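Local coordinates for protein N6 adenine specific DNA methylase (Encephalitozoon cuniculi, PDB 3Q87) that binds S-adenosylmethionine and, in complex with its activator Trm112, acts as the catalytic subunit that methylates the translation termination factor eRF1, at residues 1-13 with 83-97. Numbering follows the deposited sequence.
Sequences MDWYEPGEDTYTL and VFNPPYVPDTDDPII. With SAM (S-adenosylmethionine), chain D.
Asp9 OD2 is the polar centre of this contact, gripped by two tyrosine hydroxyls that reach it from the same face of its carboxylate. Tyr88 OH donates from 2.9 Å to Asp9 OD2, well above the carboxylate plane, whereas Tyr4 OH donates on the syn side, at 2.5 Å from Asp9 OD2. A weak third bond, 3.4 Å from Asn85 ND2 to Asp9 OD2, is nearly straight, with amide and carboxylate planes 82° apart. The same amide nitrogen gives its stronger bond to S-adenosylmethionine, 3.0 Å from Asn85 ND2 to SAM OXT; Asp9 thus lies behind Asn85, consistent with a second-shell role in turning the amide toward the cofactor carboxylate. Asn85 and the prolines after it belong to the NPPY motif of the PrmC-related family.

Tyr4, its CG swung away from the backbone N (chi1 -165°), turns one ring face to the sulfonium group: SAM CE sits 3.5 Å above the ring plane, over its centre. This π face probably stabilises the positive charge beside the transferable methyl. Ile96 CG2 and Ile97 CG2 close the edge of the ring, and the Met1 thioether end rests on Ile97. Deeper in, Leu13 CD2 meets Val83 CG1 at 3.7 Å. Asp94 OD2 accepts from Ile96 N in an Asx turn and also from Ile97 N, from opposite faces of its carboxylate.

The N-terminal arm and the start of helix 8-20 thus close over the cofactor at the C-terminal end of strand 81-84, which lies between strands 26-30 and 118-124 of the Rossmann-like sheet, while Leu13 also touches helix 36-41 and Asp9 strand 155-162.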
ATOM      1  N   MET B   1     -19.595  12.793   6.862  1.00 34.89           N
ATOM      2  CA  MET B   1     -18.674  12.015   7.681  1.00 37.90           C
ATOM      3  C   MET B   1     -17.249  12.436   7.343  1.00 27.76           C
ATOM      4  O   MET B   1     -16.942  12.734   6.188  1.00 32.22           O
ATOM      5  CB  MET B   1     -18.854  10.523   7.392  1.00 35.79           C
ATOM      6  CG  MET B   1     -18.528  10.188   5.935  1.00 45.98           C
ATOM      7  SD  MET B   1     -19.020   8.550   5.367  1.00 55.44           S
ATOM      8  CE  MET B   1     -19.650   8.993   3.747  1.00 62.86           C
ATOM      9  N   ASP B   2     -16.378  12.455   8.342  1.00 21.13           N
ATOM     10  CA  ASP B   2     -14.994  12.859   8.126  1.00 20.78           C
ATOM     11  C   ASP B   2     -14.216  11.734   7.449  1.00 23.21           C
ATOM     12  O   ASP B   2     -13.275  11.981   6.700  1.00 18.35           O
ATOM     13  CB  ASP B   2     -14.337  13.235   9.453  1.00 29.87           C
ATOM     14  CG  ASP B   2     -14.791  14.597   9.971  1.00 51.25           C
ATOM     15  OD1 ASP B   2     -15.025  14.727  11.194  1.00 55.53           O
ATOM     16  OD2 ASP B   2     -14.914  15.538   9.156  1.00 54.62           O
ATOM     17  N   TRP B   3     -14.607  10.493   7.728  1.00 19.29           N
ATOM     18  CA  TRP B   3     -13.991   9.337   7.086  1.00 18.85           C
ATOM     19  C   TRP B   3     -14.967   8.168   7.114  1.00 17.83           C
ATOM     20  O   TRP B   3     -15.932   8.179   7.865  1.00 18.83           O
ATOM     21  CB  TRP B   3     -12.658   8.971   7.751  1.00 15.42           C
ATOM     22  CG  TRP B   3     -12.785   8.553   9.214  1.00 18.52           C
ATOM     23  CD1 TRP B   3     -13.326   7.393   9.692  1.00 14.92           C
ATOM     24  CD2 TRP B   3     -12.338   9.288  10.363  1.00 16.71           C
ATOM     25  NE1 TRP B   3     -13.249   7.363  11.065  1.00 18.60           N
ATOM     26  CE2 TRP B   3     -12.650   8.515  11.500  1.00 21.85           C
ATOM     27  CE3 TRP B   3     -11.703  10.518  10.539  1.00 19.23           C
ATOM     28  CZ2 TRP B   3     -12.358   8.942  12.794  1.00 21.35           C
ATOM     29  CZ3 TRP B   3     -11.408  10.936  11.821  1.00 17.66           C
ATOM     30  CH2 TRP B   3     -11.734  10.153  12.932  1.00 20.76           C
ATOM     31  N   TYR B   4     -14.724   7.169   6.287  1.00 13.69           N
ATOM     32  CA  TYR B   4     -15.617   6.021   6.221  1.00 19.23           C
ATOM     33  C   TYR B   4     -15.402   5.115   7.428  1.00 17.09           C
ATOM     34  O   TYR B   4     -14.280   4.696   7.698  1.00 18.61           O
ATOM     35  CB  TYR B   4     -15.371   5.235   4.932  1.00 23.11           C
ATOM     36  CG  TYR B   4     -16.474   4.256   4.613  1.00 20.71           C
ATOM     37  CD1 TYR B   4     -17.602   4.667   3.904  1.00 22.43           C
ATOM     38  CD2 TYR B   4     -16.397   2.933   5.016  1.00 18.94           C
ATOM     39  CE1 TYR B   4     -18.618   3.791   3.607  1.00 24.68           C
ATOM     40  CE2 TYR B   4     -17.422   2.036   4.721  1.00 28.19           C
ATOM     41  CZ  TYR B   4     -18.533   2.477   4.013  1.00 25.14           C
ATOM     42  OH  TYR B   4     -19.564   1.608   3.697  1.00 31.61           O
ATOM     43  N   GLU B   5     -16.477   4.802   8.143  1.00 16.44           N
ATOM     44  CA  GLU B   5     -16.366   4.012   9.364  1.00 23.24           C
ATOM     45  C   GLU B   5     -16.725   2.555   9.076  1.00 17.09           C
ATOM     46  O   GLU B   5     -17.475   2.286   8.147  1.00 18.65           O
ATOM     47  CB  GLU B   5     -17.297   4.594  10.428  1.00 23.28           C
ATOM     48  CG  GLU B   5     -16.937   6.004  10.831  1.00 21.26           C
ATOM     49  CD  GLU B   5     -18.056   6.708  11.592  1.00 30.72           C
ATOM     50  OE1 GLU B   5     -19.009   6.027  12.042  1.00 30.32           O
ATOM     51  OE2 GLU B   5     -17.979   7.949  11.736  1.00 41.51           O
ATOM     52  N   PRO B   6     -16.179   1.612   9.866  1.00 21.78           N
ATOM     53  CA  PRO B   6     -16.452   0.188   9.628  1.00 25.22           C
ATOM     54  C   PRO B   6     -17.954  -0.114   9.635  1.00 25.23           C
ATOM     55  O   PRO B   6     -18.632   0.303  10.565  1.00 19.62           O
ATOM     56  CB  PRO B   6     -15.773  -0.498  10.814  1.00 29.59           C
ATOM     57  CG  PRO B   6     -14.685   0.465  11.226  1.00 26.19           C
ATOM     58  CD  PRO B   6     -15.263   1.821  11.004  1.00 21.90           C
ATOM     59  N   GLY B   7     -18.446  -0.804   8.605  1.00 23.92           N
ATOM     60  CA  GLY B   7     -19.854  -1.152   8.470  1.00 24.08           C
ATOM     61  C   GLY B   7     -19.994  -2.626   8.136  1.00 25.97           C
ATOM     62  O   GLY B   7     -19.002  -3.355   8.130  1.00 19.04           O
ATOM     63  N   GLU B   8     -21.222  -3.074   7.874  1.00 23.13           N
ATOM     64  CA  GLU B   8     -21.465  -4.476   7.538  1.00 23.25           C
ATOM     65  C   GLU B   8     -20.712  -4.857   6.265  1.00 21.77           C
ATOM     66  O   GLU B   8     -20.243  -5.984   6.130  1.00 27.06           O
ATOM     67  CB  GLU B   8     -22.966  -4.759   7.385  1.00 28.03           C
ATOM     68  CG  GLU B   8     -23.714  -4.802   8.718  1.00 31.18           C
ATOM     69  CD  GLU B   8     -25.215  -5.053   8.565  1.00 50.00           C
ATOM     70  OE1 GLU B   8     -25.615  -5.872   7.708  1.00 47.72           O
ATOM     71  OE2 GLU B   8     -25.996  -4.441   9.320  1.00 52.30           O
ATOM     72  N   ASP B   9     -20.588  -3.910   5.341  1.00 21.22           N
ATOM     73  CA  ASP B   9     -19.811  -4.152   4.139  1.00 21.68           C
ATOM     74  C   ASP B   9     -18.362  -4.495   4.484  1.00 19.45           C
ATOM     75  O   ASP B   9     -17.841  -5.503   4.019  1.00 20.11           O
ATOM     76  CB  ASP B   9     -19.904  -2.987   3.137  1.00 24.78           C
ATOM     77  CG  ASP B   9     -19.481  -1.634   3.721  1.00 25.66           C
ATOM     78  OD1 ASP B   9     -19.517  -1.422   4.949  1.00 22.06           O
ATOM     79  OD2 ASP B   9     -19.121  -0.753   2.915  1.00 27.38           O
ATOM     80  N   THR B  10     -17.718  -3.678   5.315  1.00 19.52           N
ATOM     81  CA  THR B  10     -16.332  -3.966   5.674  1.00 18.75           C
ATOM     82  C   THR B  10     -16.231  -5.338   6.355  1.00 21.37           C
ATOM     83  O   THR B  10     -15.350  -6.117   6.051  1.00 17.37           O
ATOM     84  CB  THR B  10     -15.664  -2.865   6.551  1.00 23.85           C
ATOM     85  OG1 THR B  10     -15.401  -3.368   7.864  1.00 45.33           O
ATOM     86  CG2 THR B  10     -16.508  -1.622   6.646  1.00 13.35           C
ATOM     87  N   TYR B  11     -17.154  -5.644   7.256  1.00 18.24           N
ATOM     88  CA  TYR B  11     -17.074  -6.924   7.958  1.00 28.44           C
ATOM     89  C   TYR B  11     -17.286  -8.163   7.072  1.00 22.36           C
ATOM     90  O   TYR B  11     -16.771  -9.232   7.376  1.00 24.62           O
ATOM     91  CB  TYR B  11     -17.990  -6.931   9.185  1.00 29.61           C
ATOM     92  CG  TYR B  11     -17.520  -5.943  10.223  1.00 28.70           C
ATOM     93  CD1 TYR B  11     -16.242  -6.038  10.760  1.00 40.48           C
ATOM     94  CD2 TYR B  11     -18.333  -4.906  10.650  1.00 33.01           C
ATOM     95  CE1 TYR B  11     -15.791  -5.137  11.712  1.00 37.80           C
ATOM     96  CE2 TYR B  11     -17.886  -3.992  11.592  1.00 32.83           C
ATOM     97  CZ  TYR B  11     -16.617  -4.118  12.121  1.00 36.45           C
ATOM     98  OH  TYR B  11     -16.162  -3.222  13.066  1.00 53.21           O
ATOM     99  N   THR B  12     -18.024  -8.030   5.979  1.00 19.14           N
ATOM    100  CA  THR B  12     -18.124  -9.157   5.057  1.00 20.75           C
ATOM    101  C   THR B  12     -16.801  -9.362   4.290  1.00 23.09           C
ATOM    102  O   THR B  12     -16.400 -10.492   4.028  1.00 24.43           O
ATOM    103  CB  THR B  12     -19.315  -9.035   4.066  1.00 23.94           C
ATOM    104  OG1 THR B  12     -18.912  -8.298   2.911  1.00 47.63           O
ATOM    105  CG2 THR B  12     -20.494  -8.341   4.712  1.00 26.26           C
ATOM    106  N   LEU B  13     -16.121  -8.274   3.938  1.00 26.69           N
ATOM    107  CA  LEU B  13     -14.790  -8.394   3.348  1.00 23.60           C
ATOM    108  C   LEU B  13     -13.849  -9.051   4.360  1.00 23.28           C
ATOM    109  O   LEU B  13     -13.159 -10.021   4.046  1.00 20.52           O
ATOM    110  CB  LEU B  13     -14.262  -7.025   2.865  1.00 11.68           C
ATOM    111  CG  LEU B  13     -12.865  -6.958   2.218  1.00 20.10           C
ATOM    112  CD1 LEU B  13     -12.688  -8.025   1.155  1.00 23.20           C
ATOM    113  CD2 LEU B  13     -12.555  -5.555   1.631  1.00 15.65           C
ATOM    114  N   VAL B  83      -6.187  -5.476  -1.396  1.00 16.57           N
ATOM    115  CA  VAL B  83      -7.534  -5.580  -0.850  1.00 16.99           C
ATOM    116  C   VAL B  83      -8.169  -4.196  -0.940  1.00 15.88           C
ATOM    117  O   VAL B  83      -7.554  -3.202  -0.552  1.00 11.88           O
ATOM    118  CB  VAL B  83      -7.500  -5.987   0.640  1.00 18.62           C
ATOM    119  CG1 VAL B  83      -8.921  -6.050   1.195  1.00 15.82           C
ATOM    120  CG2 VAL B  83      -6.758  -7.315   0.822  1.00 14.08           C
ATOM    121  N   PHE B  84      -9.403  -4.131  -1.422  1.00 17.21           N
ATOM    122  CA  PHE B  84     -10.030  -2.843  -1.713  1.00 19.04           C
ATOM    123  C   PHE B  84     -11.534  -2.861  -1.468  1.00 17.96           C
ATOM    124  O   PHE B  84     -12.279  -3.479  -2.216  1.00 21.71           O
ATOM    125  CB  PHE B  84      -9.763  -2.469  -3.174  1.00 14.65           C
ATOM    126  CG  PHE B  84     -10.092  -1.042  -3.520  1.00 16.55           C
ATOM    127  CD1 PHE B  84     -10.216  -0.078  -2.536  1.00 11.87           C
ATOM    128  CD2 PHE B  84     -10.233  -0.659  -4.852  1.00 15.98           C
ATOM    129  CE1 PHE B  84     -10.494   1.237  -2.869  1.00 16.68           C
ATOM    130  CE2 PHE B  84     -10.501   0.657  -5.190  1.00 14.85           C
ATOM    131  CZ  PHE B  84     -10.635   1.602  -4.208  1.00 14.76           C
ATOM    132  N   ASN B  85     -11.977  -2.183  -0.415  1.00 18.91           N
ATOM    133  CA  ASN B  85     -13.382  -1.818  -0.306  1.00 19.71           C
ATOM    134  C   ASN B  85     -13.494  -0.420  -0.900  1.00 16.20           C
ATOM    135  O   ASN B  85     -13.099   0.551  -0.272  1.00 19.74           O
ATOM    136  CB  ASN B  85     -13.848  -1.859   1.146  1.00 18.19           C
ATOM    137  CG  ASN B  85     -15.340  -1.575   1.296  1.00 20.49           C
ATOM    138  OD1 ASN B  85     -16.059  -1.431   0.310  1.00 24.45           O
ATOM    139  ND2 ASN B  85     -15.802  -1.483   2.531  1.00 23.31           N
ATOM    140  N   PRO B  86     -13.994  -0.318  -2.145  1.00 16.24           N
ATOM    141  CA  PRO B  86     -13.901   0.939  -2.896  1.00 17.90           C
ATOM    142  C   PRO B  86     -15.085   1.874  -2.652  1.00 16.18           C
ATOM    143  O   PRO B  86     -16.093   1.428  -2.097  1.00 17.72           O
ATOM    144  CB  PRO B  86     -13.917   0.457  -4.346  1.00 22.53           C
ATOM    145  CG  PRO B  86     -14.817  -0.750  -4.310  1.00 18.12           C
ATOM    146  CD  PRO B  86     -14.660  -1.375  -2.927  1.00 17.77           C
ATOM    147  N   PRO B  87     -14.960   3.157  -3.043  1.00 18.02           N
ATOM    148  CA  PRO B  87     -16.128   4.055  -3.062  1.00 19.14           C
ATOM    149  C   PRO B  87     -17.078   3.519  -4.115  1.00 23.40           C
ATOM    150  O   PRO B  87     -16.739   3.552  -5.288  1.00 22.04           O
ATOM    151  CB  PRO B  87     -15.572   5.384  -3.578  1.00 19.83           C
ATOM    152  CG  PRO B  87     -14.104   5.197  -3.758  1.00 17.08           C
ATOM    153  CD  PRO B  87     -13.753   3.765  -3.631  1.00 15.26           C
ATOM    154  N   TYR B  88     -18.238   3.027  -3.717  1.00 23.47           N
ATOM    155  CA  TYR B  88     -19.065   2.283  -4.640  1.00 20.71           C
ATOM    156  C   TYR B  88     -20.477   2.869  -4.803  1.00 22.85           C
ATOM    157  O   TYR B  88     -21.320   2.280  -5.472  1.00 20.79           O
ATOM    158  CB  TYR B  88     -19.132   0.814  -4.198  1.00 17.97           C
ATOM    159  CG  TYR B  88     -19.691   0.590  -2.800  1.00 21.72           C
ATOM    160  CD1 TYR B  88     -20.998   0.951  -2.488  1.00 21.71           C
ATOM    161  CD2 TYR B  88     -18.922  -0.020  -1.804  1.00 19.49           C
ATOM    162  CE1 TYR B  88     -21.521   0.740  -1.222  1.00 20.98           C
ATOM    163  CE2 TYR B  88     -19.432  -0.240  -0.529  1.00 18.16           C
ATOM    164  CZ  TYR B  88     -20.733   0.147  -0.245  1.00 30.17           C
ATOM    165  OH  TYR B  88     -21.256  -0.061   1.007  1.00 31.97           O
ATOM    166  N   VAL B  89     -20.728   4.026  -4.204  1.00 18.27           N
ATOM    167  CA  VAL B  89     -22.081   4.581  -4.163  1.00 25.28           C
ATOM    168  C   VAL B  89     -22.425   5.329  -5.450  1.00 22.01           C
ATOM    169  O   VAL B  89     -21.756   6.300  -5.803  1.00 22.92           O
ATOM    170  CB  VAL B  89     -22.282   5.521  -2.963  1.00 24.75           C
ATOM    171  CG1 VAL B  89     -23.702   6.122  -2.992  1.00 19.09           C
ATOM    172  CG2 VAL B  89     -22.021   4.783  -1.651  1.00 17.69           C
ATOM    173  N   PRO B  90     -23.477   4.873  -6.152  1.00 24.94           N
ATOM    174  CA  PRO B  90     -23.848   5.408  -7.465  1.00 25.41           C
ATOM    175  C   PRO B  90     -24.322   6.846  -7.402  1.00 26.57           C
ATOM    176  O   PRO B  90     -24.914   7.246  -6.406  1.00 29.53           O
ATOM    177  CB  PRO B  90     -25.020   4.508  -7.898  1.00 25.01           C
ATOM    178  CG  PRO B  90     -24.950   3.307  -7.013  1.00 29.85           C
ATOM    179  CD  PRO B  90     -24.385   3.795  -5.722  1.00 23.67           C
ATOM    180  N   ASP B  91     -24.035   7.608  -8.456  1.00 30.70           N
ATOM    181  CA  ASP B  91     -24.623   8.933  -8.668  1.00 38.07           C
ATOM    182  C   ASP B  91     -24.170  10.020  -7.702  1.00 43.02           C
ATOM    183  O   ASP B  91     -24.810  11.066  -7.580  1.00 39.75           O
ATOM    184  CB  ASP B  91     -26.151   8.840  -8.704  1.00 36.82           C
ATOM    185  CG  ASP B  91     -26.637   8.028  -9.876  1.00 37.84           C
ATOM    186  OD1 ASP B  91     -25.962   8.066 -10.928  1.00 44.66           O
ATOM    187  OD2 ASP B  91     -27.672   7.341  -9.746  1.00 50.77           O
ATOM    188  N   THR B  92     -23.065   9.776  -7.017  1.00 31.42           N
ATOM    189  CA  THR B  92     -22.403  10.854  -6.311  1.00 22.74           C
ATOM    190  C   THR B  92     -20.905  10.747  -6.540  1.00 30.45           C
ATOM    191  O   THR B  92     -20.378   9.652  -6.757  1.00 21.98           O
ATOM    192  CB  THR B  92     -22.728  10.873  -4.803  1.00 30.64           C
ATOM    193  OG1 THR B  92     -21.896  11.836  -4.148  1.00 33.54           O
ATOM    194  CG2 THR B  92     -22.512   9.509  -4.178  1.00 30.22           C
ATOM    195  N   ASP B  93     -20.249  11.901  -6.523  1.00 23.37           N
ATOM    196  CA  ASP B  93     -18.804  11.998  -6.645  1.00 34.72           C
ATOM    197  C   ASP B  93     -18.213  12.489  -5.334  1.00 25.60           C
ATOM    198  O   ASP B  93     -17.161  13.128  -5.312  1.00 30.10           O
ATOM    199  CB  ASP B  93     -18.433  12.951  -7.787  1.00 34.10           C
ATOM    200  CG  ASP B  93     -18.746  12.365  -9.157  1.00 51.28           C
ATOM    201  OD1 ASP B  93     -18.084  11.376  -9.551  1.00 60.26           O
ATOM    202  OD2 ASP B  93     -19.655  12.892  -9.838  1.00 63.81           O
ATOM    203  N   ASP B  94     -18.912  12.214  -4.238  1.00 27.39           N
ATOM    204  CA  ASP B  94     -18.338  12.420  -2.912  1.00 24.49           C
ATOM    205  C   ASP B  94     -16.997  11.682  -2.850  1.00 25.86           C
ATOM    206  O   ASP B  94     -16.897  10.518  -3.251  1.00 24.56           O
ATOM    207  CB  ASP B  94     -19.284  11.902  -1.829  1.00 26.44           C
ATOM    208  CG  ASP B  94     -18.649  11.914  -0.431  1.00 30.64           C
ATOM    209  OD1 ASP B  94     -19.009  12.785   0.388  1.00 41.50           O
ATOM    210  OD2 ASP B  94     -17.796  11.048  -0.148  1.00 30.58           O
ATOM    211  N   PRO B  95     -15.957  12.364  -2.359  1.00 25.51           N
ATOM    212  CA  PRO B  95     -14.590  11.847  -2.462  1.00 25.09           C
ATOM    213  C   PRO B  95     -14.377  10.582  -1.636  1.00 22.94           C
ATOM    214  O   PRO B  95     -13.439   9.842  -1.902  1.00 22.44           O
ATOM    215  CB  PRO B  95     -13.737  12.998  -1.908  1.00 23.76           C
ATOM    216  CG  PRO B  95     -14.589  14.201  -2.070  1.00 33.21           C
ATOM    217  CD  PRO B  95     -15.987  13.725  -1.806  1.00 25.27           C
ATOM    218  N   ILE B  96     -15.238  10.339  -0.653  1.00 25.62           N
ATOM    219  CA  ILE B  96     -15.093   9.168   0.206  1.00 22.62           C
ATOM    220  C   ILE B  96     -15.892   7.959  -0.283  1.00 25.49           C
ATOM    221  O   ILE B  96     -15.367   6.854  -0.339  1.00 23.74           O
ATOM    222  CB  ILE B  96     -15.459   9.493   1.681  1.00 26.65           C
ATOM    223  CG1 ILE B  96     -14.545  10.587   2.224  1.00 23.59           C
ATOM    224  CG2 ILE B  96     -15.340   8.258   2.577  1.00 20.99           C
ATOM    225  CD1 ILE B  96     -15.058  11.176   3.526  1.00 30.00           C
ATOM    226  N   ILE B  97     -17.155   8.166  -0.642  1.00 20.26           N
ATOM    227  CA  ILE B  97     -18.034   7.043  -0.962  1.00 22.52           C
ATOM    228  C   ILE B  97     -18.480   7.032  -2.408  1.00 18.72           C
ATOM    229  O   ILE B  97     -19.045   6.047  -2.864  1.00 17.87           O
ATOM    230  CB  ILE B  97     -19.331   7.073  -0.121  1.00 26.50           C
ATOM    231  CG1 ILE B  97     -20.094   8.381  -0.375  1.00 17.22           C
ATOM    232  CG2 ILE B  97     -19.021   6.882   1.356  1.00 19.54           C
ATOM    233  CD1 ILE B  97     -21.367   8.513   0.453  1.00 18.49           C
TER
HETATM  234  N   SAM D 300     -11.366  -0.004   4.145  1.00 24.16           N
HETATM  235  CA  SAM D 300     -12.443   0.744   4.808  1.00 24.35           C
HETATM  236  C   SAM D 300     -13.544  -0.237   5.237  1.00 31.30           C
HETATM  237  O   SAM D 300     -14.335   0.028   6.143  1.00 28.36           O
HETATM  238  OXT SAM D 300     -13.669  -1.329   4.686  1.00 27.94           O
HETATM  239  CB  SAM D 300     -12.994   1.947   3.995  1.00 18.18           C
HETATM  240  CG  SAM D 300     -13.823   1.744   2.702  1.00 28.11           C
HETATM  241  SD  SAM D 300     -14.636   3.224   1.953  1.00 40.34           S
HETATM  242  CE  SAM D 300     -16.120   2.524   1.199  1.00 25.44           C
HETATM  243  C5' SAM D 300     -13.640   3.555   0.478  1.00 23.67           C
HETATM  244  C4' SAM D 300     -12.325   4.192   0.900  1.00 20.12           C
HETATM  245  O4' SAM D 300     -11.557   4.503  -0.250  1.00 19.48           O
HETATM  246  C3' SAM D 300     -12.516   5.486   1.677  1.00 19.64           C
HETATM  247  O3' SAM D 300     -11.700   5.437   2.826  1.00 19.58           O
HETATM  248  C2' SAM D 300     -12.021   6.570   0.740  1.00 19.77           C
HETATM  249  O2' SAM D 300     -11.405   7.656   1.393  1.00 18.97           O
HETATM  250  C1' SAM D 300     -11.021   5.802  -0.091  1.00 15.29           C
HETATM  251  N9  SAM D 300     -10.840   6.339  -1.432  1.00 16.38           N
HETATM  252  C8  SAM D 300     -11.737   7.006  -2.233  1.00 17.50           C
HETATM  253  N7  SAM D 300     -11.111   7.293  -3.396  1.00 16.50           N
HETATM  254  C5  SAM D 300      -9.837   6.803  -3.332  1.00 22.65           C
HETATM  255  C6  SAM D 300      -8.772   6.794  -4.216  1.00 14.73           C
HETATM  256  N6  SAM D 300      -8.905   7.355  -5.413  1.00 17.87           N
HETATM  257  N1  SAM D 300      -7.575   6.200  -3.852  1.00 17.06           N
HETATM  258  C2  SAM D 300      -7.420   5.604  -2.611  1.00 16.13           C
HETATM  259  N3  SAM D 300      -8.489   5.613  -1.735  1.00 16.97           N
HETATM  260  C4  SAM D 300      -9.659   6.202  -2.095  1.00 16.45           C